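Local coordinates for protein deferrochelatase (Vibrio cholerae, PDB 5DE0) that binds heme b and probably works as a peroxidase of the dye-decolorizing (DyP) type, at residues L99-A104 with I250-T255. Residues are numbered along the deposited sequence; the frame is centred on the assembly and turned at random.
Sequences LIHCHA and IAYCHT
His101 of 99-104 and Ile250 of 250-255 bring their strands nearest to each other, and even there the CA atoms are 9.4 Å apart. The axes of strands 99-104 and 250-253 approach to 11.0 Å and run almost perpendicular, at 100°, so side chains alone bridge the gap. His101 reaches over with its CG anti to the backbone N, which carries the imidazole off its strand toward the other one. Tyr252 answers with its phenol end: its CB does not point at 99-104, but the long ring brings OH to 2.7 Å from His101 ND1. This is a hydrogen bond in which either atom could be the donor, bent to 142°, with the hydroxyl at the imidazole edge near the ring plane. The two rings meet rim to rim, centroids 5.7 Å apart and planes at 30°. Each strand belongs to a four-stranded antiparallel sheet of order 2-3-1-4, one in the N-terminal and one in the C-terminal half of the chain, the duplicated ferredoxin-like arrangement of DyP-type peroxidases; here the two sheets face each other in the buried interior. Ile250 supplies the apolar part. Extended through both torsions, it lays CD1 over one face of His101, 4.2 Å from the ring centroid, a CH-pi contact over the face, while the tyrosine hydroxyl sits at the ND1 edge. The same methyl also meets Leu99 CD2 at 4.1 Å, and Val174 of strand 172-181 touches Leu99, Ile250 and Tyr252 alike. Around His101, Tyr21 brings a nearly parallel ring and His234 meets it edge-to-face. The heme is bound on the C-terminal side, about 10 Å from the side chain of Ile250.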
loop_
_atom_site.group_PDB
_atom_site.type_symbol
_atom_site.label_atom_id
_atom_site.label_comp_id
_atom_site.label_asym_id
_atom_site.label_seq_id
_atom_site.Cartn_x
_atom_site.Cartn_y
_atom_site.Cartn_z
ATOM N N LEU B 99 -0.089 -17.235 9.779
ATOM C CA LEU B 99 0.436 -16.434 8.682
ATOM C C LEU B 99 -0.358 -16.691 7.402
ATOM O O LEU B 99 -0.584 -17.840 7.019
ATOM C CB LEU B 99 1.923 -16.738 8.451
ATOM C CG LEU B 99 2.538 -16.270 7.127
ATOM C CD1 LEU B 99 2.467 -14.756 6.981
ATOM C CD2 LEU B 99 3.980 -16.754 7.001
ATOM N N ILE B 100 -0.791 -15.614 6.754
ATOM C CA ILE B 100 -1.418 -15.706 5.442
ATOM C C ILE B 100 -0.531 -15.024 4.408
ATOM O O ILE B 100 -0.369 -13.804 4.432
ATOM C CB ILE B 100 -2.816 -15.057 5.425
ATOM C CG1 ILE B 100 -3.743 -15.747 6.427
ATOM C CG2 ILE B 100 -3.413 -15.109 4.023
ATOM C CD1 ILE B 100 -5.143 -15.174 6.464
ATOM N N HIS B 101 0.047 -15.813 3.508
ATOM C CA HIS B 101 0.965 -15.285 2.503
ATOM C C HIS B 101 0.410 -15.439 1.088
ATOM O O HIS B 101 0.131 -16.552 0.637
ATOM C CB HIS B 101 2.327 -15.979 2.616
ATOM C CG HIS B 101 3.259 -15.675 1.485
ATOM N ND1 HIS B 101 4.093 -16.625 0.935
ATOM C CD2 HIS B 101 3.496 -14.529 0.805
ATOM C CE1 HIS B 101 4.798 -16.079 -0.039
ATOM N NE2 HIS B 101 4.456 -14.807 -0.138
ATOM N N CYS B 102 0.255 -14.312 0.398
ATOM C CA CYS B 102 -0.211 -14.293 -0.984
ATOM C C CYS B 102 0.710 -13.441 -1.850
ATOM O O CYS B 102 1.295 -12.474 -1.367
ATOM C CB CYS B 102 -1.641 -13.748 -1.067
ATOM S SG CYS B 102 -2.856 -14.589 -0.029
ATOM N N HIS B 103 0.838 -13.799 -3.124
ATOM C CA HIS B 103 1.493 -12.921 -4.088
ATOM C C HIS B 103 0.853 -13.083 -5.464
ATOM O O HIS B 103 0.449 -14.181 -5.841
ATOM C CB HIS B 103 3.007 -13.182 -4.149
ATOM C CG HIS B 103 3.379 -14.564 -4.593
ATOM N ND1 HIS B 103 3.350 -14.956 -5.914
ATOM C CD2 HIS B 103 3.812 -15.638 -3.891
ATOM C CE1 HIS B 103 3.738 -16.216 -6.006
ATOM N NE2 HIS B 103 4.023 -16.653 -4.793
ATOM N N ALA B 104 0.754 -11.980 -6.201
ATOM C CA ALA B 104 0.074 -11.976 -7.493
ATOM C C ALA B 104 0.627 -10.895 -8.416
ATOM O O ALA B 104 1.498 -10.118 -8.025
ATOM C CB ALA B 104 -1.425 -11.784 -7.298
ATOM N N ILE B 250 10.693 -12.774 4.378
ATOM C CA ILE B 250 10.036 -14.054 4.588
ATOM C C ILE B 250 10.785 -15.124 3.804
ATOM O O ILE B 250 11.233 -14.884 2.682
ATOM C CB ILE B 250 8.546 -14.014 4.169
ATOM C CG1 ILE B 250 7.889 -15.386 4.352
ATOM C CG2 ILE B 250 8.399 -13.536 2.734
ATOM C CD1 ILE B 250 6.408 -15.410 4.010
ATOM N N ALA B 251 10.946 -16.296 4.406
ATOM C CA ALA B 251 11.688 -17.374 3.768
ATOM C C ALA B 251 11.075 -18.735 4.072
ATOM O O ALA B 251 10.506 -18.949 5.144
ATOM C CB ALA B 251 13.147 -17.345 4.206
ATOM N N TYR B 252 11.195 -19.650 3.117
ATOM C CA TYR B 252 10.741 -21.021 3.297
ATOM C C TYR B 252 11.938 -21.961 3.234
ATOM O O TYR B 252 12.885 -21.714 2.486
ATOM C CB TYR B 252 9.709 -21.399 2.231
ATOM C CG TYR B 252 8.392 -20.661 2.342
ATOM C CD1 TYR B 252 8.254 -19.363 1.864
ATOM C CD2 TYR B 252 7.281 -21.269 2.913
ATOM C CE1 TYR B 252 7.050 -18.690 1.962
ATOM C CE2 TYR B 252 6.074 -20.603 3.011
ATOM C CZ TYR B 252 5.964 -19.314 2.536
ATOM O OH TYR B 252 4.761 -18.653 2.636
ATOM N N CYS B 253 11.909 -23.029 4.024
ATOM C CA CYS B 253 12.998 -24.000 4.016
ATOM C C CYS B 253 12.551 -25.368 4.519
ATOM O O CYS B 253 11.653 -25.471 5.356
ATOM C CB CYS B 253 14.170 -23.497 4.859
ATOM S SG CYS B 253 15.652 -24.512 4.719
ATOM N N HIS B 254 13.189 -26.416 4.006
ATOM C CA HIS B 254 12.848 -27.787 4.373
ATOM C C HIS B 254 13.227 -28.087 5.819
ATOM O O HIS B 254 12.749 -29.054 6.410
ATOM C CB HIS B 254 13.539 -28.781 3.435
ATOM C CG HIS B 254 15.021 -28.865 3.627
ATOM N ND1 HIS B 254 15.905 -28.032 2.976
ATOM C CD2 HIS B 254 15.777 -29.685 4.396
ATOM C CE1 HIS B 254 17.139 -28.334 3.336
ATOM N NE2 HIS B 254 17.090 -29.335 4.197
ATOM N N THR B 255 14.094 -27.250 6.380
ATOM C CA THR B 255 14.500 -27.382 7.772
ATOM C C THR B 255 14.627 -26.008 8.418
ATOM O O THR B 255 15.155 -25.073 7.820
ATOM C CB THR B 255 15.834 -28.149 7.908
ATOM O OG1 THR B 255 16.285 -28.091 9.267
ATOM C CG2 THR B 255 16.902 -27.553 7.001
#